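Local coordinates for protein predicted acetamidase/formamidase (Thermoanaerobacter tengcongensis, PDB 3TKK) that probably hydrolyses carbon-nitrogen bonds of linear amides such as acetamide or formamide, and binds zinc and calcium ions, at residues Leu32-Met37 / Pro61-Ile66; Glu85-Gly90 / Glu200-Val205; Pro132-Ile137 / Thr161-Gly166. One frame throughout, in Å; residues are numbered along the deposited sequence.

Interaction 1: residues Leu32-Met37 / Pro61-Ile66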
ATOM      1  N   LEU A  32      28.503  -4.836  12.213  1.00 26.42           N
ATOM      2  CA  LEU A  32      28.974  -5.844  11.285  1.00 25.98           C
ATOM      3  C   LEU A  32      28.814  -5.423   9.827  1.00 24.85           C
ATOM      4  O   LEU A  32      27.743  -4.957   9.502  1.00 23.36           O
ATOM      5  CB  LEU A  32      28.109  -7.121  11.428  1.00 23.27           C
ATOM      6  CG  LEU A  32      28.334  -7.829  12.751  1.00 28.93           C
ATOM      7  CD1 LEU A  32      27.120  -7.634  13.755  1.00 26.48           C
ATOM      8  CD2 LEU A  32      28.530  -9.336  12.467  1.00 29.67           C
ATOM      9  N   GLU A  33      29.769  -5.772   8.959  1.00 24.50           N
ATOM     10  CA  GLU A  33      29.565  -5.774   7.503  1.00 27.27           C
ATOM     11  C   GLU A  33      29.314  -7.176   7.109  1.00 27.95           C
ATOM     12  O   GLU A  33      30.202  -8.091   7.328  1.00 27.34           O
ATOM     13  CB  GLU A  33      30.823  -5.320   6.705  1.00 32.53           C
ATOM     14  CG  GLU A  33      31.388  -4.044   7.192  1.00 41.56           C
ATOM     15  CD  GLU A  33      32.459  -3.409   6.191  1.00 50.75           C
ATOM     16  OE1 GLU A  33      32.359  -3.674   4.946  1.00 53.12           O
ATOM     17  OE2 GLU A  33      33.362  -2.623   6.638  1.00 55.15           O
ATOM     18  N   VAL A  34      28.107  -7.379   6.612  1.00 22.60           N
ATOM     19  CA  VAL A  34      27.593  -8.686   6.405  1.00 22.17           C
ATOM     20  C   VAL A  34      27.513  -8.948   4.880  1.00 25.08           C
ATOM     21  O   VAL A  34      26.773  -8.261   4.185  1.00 24.05           O
ATOM     22  CB  VAL A  34      26.243  -8.817   7.023  1.00 21.35           C
ATOM     23  CG1 VAL A  34      25.640 -10.286   6.846  1.00 20.56           C
ATOM     24  CG2 VAL A  34      26.259  -8.569   8.599  1.00 22.18           C
ATOM     25  N   GLU A  35      28.277  -9.935   4.354  1.00 24.02           N
ATOM     26  CA  GLU A  35      28.185 -10.321   2.925  1.00 22.52           C
ATOM     27  C   GLU A  35      27.076 -11.345   2.689  1.00 23.47           C
ATOM     28  O   GLU A  35      26.916 -12.289   3.488  1.00 21.58           O
ATOM     29  CB  GLU A  35      29.529 -11.011   2.588  1.00 29.13           C
ATOM     30  CG  GLU A  35      29.675 -11.531   1.177  1.00 33.69           C
ATOM     31  CD  GLU A  35      31.035 -12.304   1.036  1.00 39.56           C
ATOM     32  OE1 GLU A  35      31.199 -13.449   1.524  1.00 38.56           O
ATOM     33  OE2 GLU A  35      31.956 -11.722   0.468  1.00 43.05           O
ATOM     34  N   THR A  36      26.350 -11.180   1.580  1.00 21.47           N
ATOM     35  CA  THR A  36      25.265 -12.073   1.273  1.00 27.33           C
ATOM     36  C   THR A  36      25.480 -12.660  -0.099  1.00 29.77           C
ATOM     37  O   THR A  36      26.167 -12.082  -0.914  1.00 33.10           O
ATOM     38  CB  THR A  36      23.895 -11.322   1.362  1.00 28.45           C
ATOM     39  OG1 THR A  36      23.958 -10.250   0.415  1.00 29.39           O
ATOM     40  CG2 THR A  36      23.686 -10.705   2.744  1.00 28.44           C
ATOM     41  N   MET A  37      24.896 -13.803  -0.360  1.00 31.89           N
ATOM     42  CA  MET A  37      24.748 -14.225  -1.729  1.00 35.97           C
ATOM     43  C   MET A  37      23.295 -13.856  -2.150  1.00 37.89           C
ATOM     44  O   MET A  37      22.361 -13.568  -1.304  1.00 34.27           O
ATOM     45  CB  MET A  37      24.959 -15.710  -1.857  1.00 41.20           C
ATOM     46  CG  MET A  37      26.297 -16.310  -1.441  1.00 42.21           C
ATOM     47  SD  MET A  37      25.936 -18.097  -1.217  1.00 50.88           S
ATOM     48  CE  MET A  37      26.628 -18.783  -2.724  1.00 50.75           C
ATOM     49  N   PRO A  61      19.781 -18.010   0.891  1.00 33.96           N
ATOM     50  CA  PRO A  61      20.670 -18.356   1.975  1.00 31.18           C
ATOM     51  C   PRO A  61      20.779 -17.083   2.757  1.00 27.75           C
ATOM     52  O   PRO A  61      20.953 -16.078   2.199  1.00 26.84           O
ATOM     53  CB  PRO A  61      21.987 -18.760   1.259  1.00 33.44           C
ATOM     54  CG  PRO A  61      21.896 -18.055  -0.128  1.00 33.50           C
ATOM     55  CD  PRO A  61      20.426 -17.913  -0.419  1.00 31.35           C
ATOM     56  N   ALA A  62      20.625 -17.112   4.056  1.00 22.58           N
ATOM     57  CA  ALA A  62      20.830 -15.897   4.836  1.00 22.33           C
ATOM     58  C   ALA A  62      22.186 -15.935   5.556  1.00 19.72           C
ATOM     59  O   ALA A  62      22.519 -16.899   6.209  1.00 24.63           O
ATOM     60  CB  ALA A  62      19.676 -15.793   5.847  1.00 18.77           C
ATOM     61  N   THR A  63      22.927 -14.851   5.555  1.00 21.78           N
ATOM     62  CA  THR A  63      24.207 -14.868   6.203  1.00 20.29           C
ATOM     63  C   THR A  63      23.960 -14.749   7.722  1.00 20.24           C
ATOM     64  O   THR A  63      23.063 -13.990   8.144  1.00 19.67           O
ATOM     65  CB  THR A  63      25.084 -13.752   5.674  1.00 20.67           C
ATOM     66  OG1 THR A  63      25.268 -13.991   4.265  1.00 20.73           O
ATOM     67  CG2 THR A  63      26.492 -13.737   6.454  1.00 21.29           C
ATOM     68  N   GLY A  64      24.718 -15.509   8.538  1.00 21.06           N
ATOM     69  CA  GLY A  64      24.440 -15.610   9.960  1.00 20.95           C
ATOM     70  C   GLY A  64      24.422 -17.085  10.415  1.00 22.04           C
ATOM     71  O   GLY A  64      24.875 -18.019   9.690  1.00 21.97           O
ATOM     72  N   PRO A  65      23.930 -17.329  11.639  1.00 21.67           N
ATOM     73  CA  PRO A  65      23.302 -16.329  12.491  1.00 21.30           C
ATOM     74  C   PRO A  65      24.297 -15.625  13.399  1.00 22.07           C
ATOM     75  O   PRO A  65      25.406 -16.105  13.652  1.00 22.43           O
ATOM     76  CB  PRO A  65      22.266 -17.152  13.309  1.00 21.52           C
ATOM     77  CG  PRO A  65      22.736 -18.605  13.188  1.00 22.26           C
ATOM     78  CD  PRO A  65      23.895 -18.679  12.204  1.00 22.39           C
ATOM     79  N   ILE A  66      23.957 -14.413  13.770  1.00 21.45           N
ATOM     80  CA  ILE A  66      24.752 -13.643  14.707  1.00 22.00           C
ATOM     81  C   ILE A  66      24.128 -13.724  16.119  1.00 22.36           C
ATOM     82  O   ILE A  66      22.952 -13.393  16.318  1.00 21.99           O
ATOM     83  CB  ILE A  66      24.679 -12.196  14.231  1.00 22.30           C
ATOM     84  CG1 ILE A  66      25.238 -12.121  12.789  1.00 21.40           C
ATOM     85  CG2 ILE A  66      25.358 -11.224  15.257  1.00 22.34           C
ATOM     86  CD1 ILE A  66      24.749 -10.743  12.003  1.00 20.90           C
TER
HETATM   87  O   HOH W   1      23.838 -14.847   2.006  1.00  9.50           O
HETATM   88  O   HOH W   2      20.369 -14.336  -0.079  1.00 17.77           O
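L32 and I66 reach toward each other tip to tip, the branch carbon CD2 of L32 lying 4.1 Å from CD1 of I66. V26 of strand 24-27 touches both side chains. Next, V34 slides past T63 in the opposite direction, with CG1 of V34 3.6 Å from CG2 of T63; V34 CG1 stands anti to its own backbone N (chi1 -179°), which carries this methyl to the threonine. At E35 the carbonyl does the work: the hydroxyl OG1 of T63 donates to E35 O over a very short 2.5 Å. That same hydroxyl takes a hydrogen bond from water 1, which accepts from M37 N and donates to P61 O. T36 crosses T63 at about a right angle, CG2 of T36 standing 4.0 Å from OG1 of T63. SD of M37 lies 4.2 Å from CG of P61, these two side chains also crossing at about a right angle, and water 2 donates to the carbonyls of both residues. The axes of strands 32-36 and 62-66 approach to 6.8 Å at 136°, and one hydroxyl, two waters and methyl groups join them without direct backbone hydrogen bonds. This is face-to-face packing between two beta-sheets, with the zinc ion about 9 Å from the P61 side chain.

Interaction 2: residues Glu85-Gly90 / Glu200-Val205. With ZN (zinc ion), chain F.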
ATOM      1  N   GLU A  85      25.589  -2.291  -0.097  1.00 26.18           N
ATOM      2  CA  GLU A  85      26.168  -2.268  -1.428  1.00 27.44           C
ATOM      3  C   GLU A  85      25.766  -3.449  -2.238  1.00 28.07           C
ATOM      4  O   GLU A  85      25.559  -4.559  -1.663  1.00 30.37           O
ATOM      5  CB  GLU A  85      27.707  -2.097  -1.313  1.00 36.32           C
ATOM      6  CG  GLU A  85      28.013  -0.786  -0.568  1.00 43.17           C
ATOM      7  CD  GLU A  85      29.421  -0.759   0.127  1.00 49.81           C
ATOM      8  OE1 GLU A  85      29.578  -0.076   1.198  1.00 50.63           O
ATOM      9  OE2 GLU A  85      30.364  -1.406  -0.412  1.00 52.92           O
ATOM     10  N   VAL A  86      25.461  -3.262  -3.521  1.00 23.83           N
ATOM     11  CA  VAL A  86      24.934  -4.376  -4.286  1.00 23.31           C
ATOM     12  C   VAL A  86      25.981  -4.702  -5.404  1.00 26.04           C
ATOM     13  O   VAL A  86      26.696  -3.863  -5.883  1.00 27.45           O
ATOM     14  CB  VAL A  86      23.530  -4.136  -4.889  1.00 22.59           C
ATOM     15  CG1 VAL A  86      22.506  -3.781  -3.712  1.00 21.51           C
ATOM     16  CG2 VAL A  86      23.616  -3.021  -6.007  1.00 23.56           C
ATOM     17  N   ALA A  87      26.024  -5.969  -5.813  1.00 27.41           N
ATOM     18  CA  ALA A  87      26.877  -6.379  -6.922  1.00 25.69           C
ATOM     19  C   ALA A  87      26.512  -5.677  -8.243  1.00 29.40           C
ATOM     20  O   ALA A  87      25.418  -5.086  -8.361  1.00 29.42           O
ATOM     21  CB  ALA A  87      26.957  -7.803  -7.073  1.00 29.60           C
ATOM     22  N   GLU A  88      27.435  -5.710  -9.208  1.00 27.80           N
ATOM     23  CA  GLU A  88      27.231  -5.023 -10.518  1.00 32.76           C
ATOM     24  C   GLU A  88      26.371  -5.799 -11.510  1.00 31.96           C
ATOM     25  O   GLU A  88      26.156  -5.359 -12.642  1.00 33.96           O
ATOM     26  CB  GLU A  88      28.604  -4.627 -11.139  1.00 34.09           C
ATOM     27  CG  GLU A  88      29.427  -5.763 -11.167  1.00 39.13           C
ATOM     28  CD  GLU A  88      30.817  -5.503 -11.737  1.00 45.15           C
ATOM     29  OE1 GLU A  88      30.926  -5.330 -12.986  1.00 49.42           O
ATOM     30  OE2 GLU A  88      31.774  -5.491 -10.927  1.00 44.16           O
ATOM     31  N   LYS A  89      25.889  -6.958 -11.118  1.00 27.71           N
ATOM     32  CA  LYS A  89      24.836  -7.560 -11.924  1.00 32.86           C
ATOM     33  C   LYS A  89      23.731  -8.134 -11.037  1.00 28.93           C
ATOM     34  O   LYS A  89      23.955  -8.286  -9.856  1.00 28.18           O
ATOM     35  CB  LYS A  89      25.351  -8.653 -12.814  1.00 38.34           C
ATOM     36  CG  LYS A  89      25.454  -9.982 -12.157  1.00 40.92           C
ATOM     37  CD  LYS A  89      26.549 -10.743 -12.965  1.00 46.82           C
ATOM     38  CE  LYS A  89      27.299 -11.701 -12.025  1.00 48.74           C
ATOM     39  NZ  LYS A  89      26.383 -12.774 -11.608  1.00 48.92           N
ATOM     40  N   GLY A  90      22.521  -8.336 -11.587  1.00 25.69           N
ATOM     41  CA  GLY A  90      21.436  -8.963 -10.791  1.00 27.76           C
ATOM     42  C   GLY A  90      20.552  -9.817 -11.674  1.00 24.97           C
ATOM     43  O   GLY A  90      20.750  -9.859 -12.875  1.00 27.47           O
ATOM     44  N   GLU A 200      17.463  -9.337  -8.049  1.00 19.83           N
ATOM     45  CA  GLU A 200      18.099 -10.209  -7.072  1.00 19.71           C
ATOM     46  C   GLU A 200      19.622 -10.039  -7.203  1.00 21.26           C
ATOM     47  O   GLU A 200      20.220 -10.241  -8.256  1.00 23.02           O
ATOM     48  CB  GLU A 200      17.757 -11.653  -7.358  1.00 19.94           C
ATOM     49  CG  GLU A 200      16.262 -11.956  -7.328  1.00 19.38           C
ATOM     50  CD  GLU A 200      15.578 -11.666  -5.984  1.00 21.50           C
ATOM     51  OE1 GLU A 200      16.282 -11.661  -4.910  1.00 23.60           O
ATOM     52  OE2 GLU A 200      14.278 -11.553  -5.884  1.00 24.66           O
ATOM     53  N   VAL A 201      20.248  -9.606  -6.146  1.00 20.30           N
ATOM     54  CA  VAL A 201      21.691  -9.433  -6.243  1.00 21.19           C
ATOM     55  C   VAL A 201      22.443  -9.886  -4.983  1.00 21.06           C
ATOM     56  O   VAL A 201      21.870  -9.886  -3.923  1.00 20.26           O
ATOM     57  CB  VAL A 201      22.027  -7.932  -6.333  1.00 21.86           C
ATOM     58  CG1 VAL A 201      21.434  -7.281  -7.628  1.00 25.67           C
ATOM     59  CG2 VAL A 201      21.380  -7.184  -5.120  1.00 22.57           C
ATOM     60  N   ALA A 202      23.770 -10.005  -5.080  1.00 21.97           N
ATOM     61  CA  ALA A 202      24.572 -10.280  -3.870  1.00 22.06           C
ATOM     62  C   ALA A 202      24.987  -8.918  -3.458  1.00 23.24           C
ATOM     63  O   ALA A 202      24.934  -8.033  -4.290  1.00 24.95           O
ATOM     64  CB  ALA A 202      25.884 -11.104  -4.261  1.00 23.13           C
ATOM     65  N   GLY A 203      25.579  -8.797  -2.272  1.00 22.54           N
ATOM     66  CA  GLY A 203      26.076  -7.559  -1.822  1.00 24.21           C
ATOM     67  C   GLY A 203      26.587  -7.608  -0.405  1.00 23.42           C
ATOM     68  O   GLY A 203      26.810  -8.709   0.152  1.00 25.49           O
ATOM     69  N   LYS A 204      26.562  -6.459   0.226  1.00 22.43           N
ATOM     70  CA  LYS A 204      27.198  -6.299   1.544  1.00 25.99           C
ATOM     71  C   LYS A 204      26.393  -5.220   2.341  1.00 25.19           C
ATOM     72  O   LYS A 204      25.986  -4.182   1.748  1.00 28.40           O
ATOM     73  CB  LYS A 204      28.652  -5.874   1.279  1.00 31.53           C
ATOM     74  CG  LYS A 204      29.472  -5.618   2.501  1.00 38.10           C
ATOM     75  CD  LYS A 204      31.080  -5.597   2.239  1.00 41.15           C
ATOM     76  CE  LYS A 204      31.854  -5.364   3.679  1.00 44.79           C
ATOM     77  NZ  LYS A 204      33.176  -6.150   4.241  1.00 47.85           N
ATOM     78  N   VAL A 205      26.060  -5.511   3.607  1.00 23.55           N
ATOM     79  CA  VAL A 205      25.182  -4.643   4.437  1.00 22.08           C
ATOM     80  C   VAL A 205      26.041  -4.236   5.648  1.00 23.72           C
ATOM     81  O   VAL A 205      26.550  -5.153   6.397  1.00 22.15           O
ATOM     82  CB  VAL A 205      23.947  -5.408   4.976  1.00 20.32           C
ATOM     83  CG1 VAL A 205      23.145  -4.543   6.053  1.00 20.16           C
ATOM     84  CG2 VAL A 205      23.044  -5.852   3.814  1.00 19.68           C
TER
HETATM   85 ZN    ZN F 301      14.539 -11.680  -3.692  0.70  7.40          ZN
HETATM   86  O   HOH W   3      24.479 -10.430  -7.921  1.00  7.61           O
HETATM   87  O   HOH W   4      12.551 -12.104  -3.547  1.00  4.22           O
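Backbone hydrogen bonds pair E85 with K204 as an antiparallel, hydrogen-bonded couple. E85 N donates to K204 O at 2.7 Å with an N-H...O angle of 165°, and K204 N returns a bond to E85 O at 2.9 Å, its donor tilted 25° from the carbonyl plane. A third bond, from A87 N to A202 O at 2.8 Å, follows the non-hydrogen-bonded pair V86 with G203. Here the chains come within 4.2 Å between the CA atoms of V86 and G203, and a CB on G203 would clash with E85 O. Beyond A87 water takes over: water 3 donates to K89 O and accepts from A202 N.

The apolar contacts centre on V201. Its two methyls diverge: CG2 lies 3.7 Å from V86 CB, while CG1 of V201, anti to the carbonyl carbon, packs 3.6 Å from G90 CA and also lies against the carbonyl oxygen of K89. With an alanine here both methyls are gone, which would probably open a gap between V86 and the G90 backbone, next to the zinc ligand E200.

Metal binding belongs to E200, whose side chain leads off from the strand pair. A bend at chi2 (-60°) turns its carboxylate onto the zinc ion, which both OE1 and OE2 bind, with water 4 as a further ligand. D184 and H186 also bind this zinc, and G198 N donates to E200 OE2.

Strand 203-212 lies between strands 76-86 and 31-36 in the nine-stranded mixed sheet; the T36 hydroxyl OG1 is hydrogen-bonded to G203 O and E33 forms a salt bridge with K204. L185 of strand 180-186 touches V201, and strand 89-95 leads off into the four-stranded antiparallel sheet.

Interaction 3: residues Pro132-Ile137 / Thr161-Gly166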
ATOM      1  N   PRO A 132      18.317   0.028  -3.093  1.00 22.25           N
ATOM      2  CA  PRO A 132      18.656  -1.327  -2.479  1.00 19.72           C
ATOM      3  C   PRO A 132      17.937  -1.583  -1.208  1.00 21.46           C
ATOM      4  O   PRO A 132      17.686  -0.651  -0.433  1.00 19.19           O
ATOM      5  CB  PRO A 132      20.114  -1.184  -2.105  1.00 20.75           C
ATOM      6  CG  PRO A 132      20.565  -0.221  -3.197  1.00 21.61           C
ATOM      7  CD  PRO A 132      19.480   0.821  -3.329  1.00 21.55           C
ATOM      8  N   MET A 133      17.610  -2.866  -0.959  1.00 18.25           N
ATOM      9  CA  MET A 133      16.834  -3.132   0.208  1.00 17.80           C
ATOM     10  C   MET A 133      17.153  -4.600   0.582  1.00 17.31           C
ATOM     11  O   MET A 133      17.817  -5.323  -0.215  1.00 17.53           O
ATOM     12  CB  MET A 133      15.284  -3.089  -0.098  1.00 18.31           C
ATOM     13  CG  MET A 133      14.867  -4.020  -1.315  1.00 16.85           C
ATOM     14  SD  MET A 133      13.105  -4.416  -1.381  1.00 21.56           S
ATOM     15  CE  MET A 133      13.093  -5.552  -0.087  1.00 16.34           C
ATOM     16  N   ILE A 134      16.728  -4.984   1.766  1.00 16.96           N
ATOM     17  CA  ILE A 134      17.107  -6.284   2.243  1.00 16.83           C
ATOM     18  C   ILE A 134      15.769  -7.062   2.272  1.00 16.31           C
ATOM     19  O   ILE A 134      14.838  -6.605   2.987  1.00 16.87           O
ATOM     20  CB  ILE A 134      17.728  -6.253   3.694  1.00 17.04           C
ATOM     21  CG1 ILE A 134      19.089  -5.413   3.702  1.00 18.32           C
ATOM     22  CG2 ILE A 134      17.740  -7.796   4.177  1.00 16.87           C
ATOM     23  CD1 ILE A 134      19.517  -4.778   5.037  1.00 18.56           C
ATOM     24  N   GLY A 135      15.662  -8.158   1.536  1.00 16.23           N
ATOM     25  CA  GLY A 135      14.403  -8.904   1.489  1.00 15.91           C
ATOM     26  C   GLY A 135      14.188  -9.874   2.668  1.00 16.80           C
ATOM     27  O   GLY A 135      13.063 -10.081   3.108  1.00 15.73           O
ATOM     28  N   VAL A 136      15.271 -10.547   3.120  1.00 16.21           N
ATOM     29  CA  VAL A 136      15.190 -11.591   4.155  1.00 17.29           C
ATOM     30  C   VAL A 136      16.019 -11.009   5.343  1.00 18.45           C
ATOM     31  O   VAL A 136      17.229 -10.707   5.226  1.00 16.80           O
ATOM     32  CB  VAL A 136      15.816 -12.830   3.658  1.00 16.77           C
ATOM     33  CG1 VAL A 136      16.173 -13.821   4.801  1.00 17.67           C
ATOM     34  CG2 VAL A 136      14.811 -13.607   2.684  1.00 17.17           C
ATOM     35  N   ILE A 137      15.394 -10.886   6.510  1.00 16.53           N
ATOM     36  CA  ILE A 137      16.161 -10.481   7.661  1.00 16.83           C
ATOM     37  C   ILE A 137      15.306 -10.829   8.868  1.00 17.95           C
ATOM     38  O   ILE A 137      14.072 -10.645   8.840  1.00 18.70           O
ATOM     39  CB  ILE A 137      16.514  -9.019   7.741  1.00 16.87           C
ATOM     40  CG1 ILE A 137      17.211  -8.765   9.089  1.00 17.35           C
ATOM     41  CG2 ILE A 137      15.223  -8.097   7.543  1.00 16.56           C
ATOM     42  CD1 ILE A 137      17.996  -7.170   8.947  1.00 17.68           C
ATOM     43  N   THR A 161      10.165  -2.849   1.196  1.00 15.80           N
ATOM     44  CA  THR A 161      10.994  -1.941   0.501  1.00 18.22           C
ATOM     45  C   THR A 161      11.526  -0.956   1.527  1.00 16.90           C
ATOM     46  O   THR A 161      12.587  -0.399   1.321  1.00 18.74           O
ATOM     47  CB  THR A 161      10.110  -1.054  -0.531  1.00 16.41           C
ATOM     48  OG1 THR A 161       8.883  -0.701   0.165  1.00 16.32           O
ATOM     49  CG2 THR A 161       9.748  -2.014  -1.873  1.00 16.14           C
ATOM     50  N   LEU A 162      10.832  -0.775   2.654  1.00 16.68           N
ATOM     51  CA  LEU A 162      11.347   0.148   3.668  1.00 17.60           C
ATOM     52  C   LEU A 162      12.776  -0.277   4.267  1.00 17.48           C
ATOM     53  O   LEU A 162      13.336   0.485   5.011  1.00 18.12           O
ATOM     54  CB  LEU A 162      10.304   0.272   4.834  1.00 18.93           C
ATOM     55  CG  LEU A 162       8.852   0.764   4.451  1.00 17.60           C
ATOM     56  CD1 LEU A 162       8.011   0.928   5.781  1.00 17.68           C
ATOM     57  CD2 LEU A 162       9.037   2.041   3.571  1.00 20.81           C
ATOM     58  N   ILE A 163      13.112  -1.603   4.258  1.00 16.98           N
ATOM     59  CA  ILE A 163      14.352  -2.040   4.886  1.00 17.21           C
ATOM     60  C   ILE A 163      15.505  -1.712   3.983  1.00 20.38           C
ATOM     61  O   ILE A 163      15.854  -2.545   3.173  1.00 22.54           O
ATOM     62  CB  ILE A 163      14.210  -3.590   5.251  1.00 18.50           C
ATOM     63  CG1 ILE A 163      12.952  -3.676   6.128  1.00 16.55           C
ATOM     64  CG2 ILE A 163      15.550  -4.072   6.010  1.00 17.02           C
ATOM     65  CD1 ILE A 163      12.548  -5.284   6.725  1.00 16.24           C
ATOM     66  N   ALA A 164      16.098  -0.543   4.180  1.00 18.36           N
ATOM     67  CA  ALA A 164      17.110   0.090   3.271  1.00 19.23           C
ATOM     68  C   ALA A 164      18.007   0.926   4.131  1.00 19.98           C
ATOM     69  O   ALA A 164      17.742   1.051   5.308  1.00 20.14           O
ATOM     70  CB  ALA A 164      16.297   1.022   2.236  1.00 19.21           C
ATOM     71  N   GLU A 165      19.016   1.615   3.561  1.00 20.88           N
ATOM     72  CA  GLU A 165      19.852   2.396   4.348  1.00 23.31           C
ATOM     73  C   GLU A 165      19.020   3.393   5.073  1.00 22.28           C
ATOM     74  O   GLU A 165      18.141   3.943   4.433  1.00 22.19           O
ATOM     75  CB  GLU A 165      20.836   3.147   3.346  1.00 23.02           C
ATOM     76  CG  GLU A 165      21.781   2.174   2.654  1.00 22.90           C
ATOM     77  CD  GLU A 165      22.888   2.993   1.888  1.00 24.32           C
ATOM     78  OE1 GLU A 165      23.904   2.475   1.463  1.00 24.71           O
ATOM     79  OE2 GLU A 165      22.685   4.175   1.742  1.00 28.06           O
ATOM     80  N   GLY A 166      19.357   3.737   6.337  1.00 22.90           N
ATOM     81  CA  GLY A 166      18.678   4.833   7.032  1.00 23.60           C
ATOM     82  C   GLY A 166      17.603   4.124   7.914  1.00 24.25           C
ATOM     83  O   GLY A 166      17.019   4.736   8.783  1.00 25.92           O
TER
HETATM   84  O   HOH W   5      19.194   1.313   0.532  1.00  2.00           O
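I163 meets I134 through both backbone and side chain. I134 N donates to I163 O at 2.9 Å, with an N-H...O angle of 148°, and the carbonyl points almost straight at the nitrogen. The same oxygen receives a CA-H...O contact from M133 CA at 3.2 Å, so two neighbouring residues share one acceptor. The side chains of I134 and I163 cross at about a right angle, CG2 of I163 lying 3.9 Å from CB of I134. Because CG1 of I163 points opposite its carbonyl carbon (chi1 -56°), the other arm extends to I137, where CD1 of I163 comes 4.0 Å from CG2 of I137. I163 therefore bears on residues from both limbs of the strand, which turns a corner at G135.

Next to this, M133 lies obliquely across T161, its SD 3.8 Å from T161 CA. Separately, CB of A164 rests 3.4 Å from P132 O, and water 5 extends the join by donating to P132 O and accepting from E165 N.

Farther out, T161 OG1 is hydrogen-bonded to D191, M158 touches both I137 and I163, and M189 touches both M133 and T161. The M133 side chain also touches H186, a zinc ligand, and G135 makes backbone bonds with the calcium ligands D159 and D184.

Strand 133-138 runs antiparallel to strands 155-157 and 180-186; strand 76-86 adds I81 and I84 against I134, while segment 161-166 is the loop leading from strand 155-157 to strand 168-172.

In the fold
Interaction 1 is the most thoroughly buried of the three, whereas 2 and 3 combine buried residues with partly exposed ones. Interactions 1 and 2 share the nine-stranded mixed sheet through neighbouring strands 31-36 and 203-212, where V34 N probably bonds to V205 O. Interactions 1 and 3 both reach the seven-stranded mixed sheet, and A62 packs on V136. Chemistry follows position: between sheets, interaction 1 relies on methyl groups, a hydroxyl and waters; within a sheet, interaction 2 uses paired backbone bonds; at a strand corner, interaction 3 adds one backbone bond to isoleucine packing. V205 against I134 and V86 against P132 connect the last two. Interaction 2 alone supplies a metal ligand.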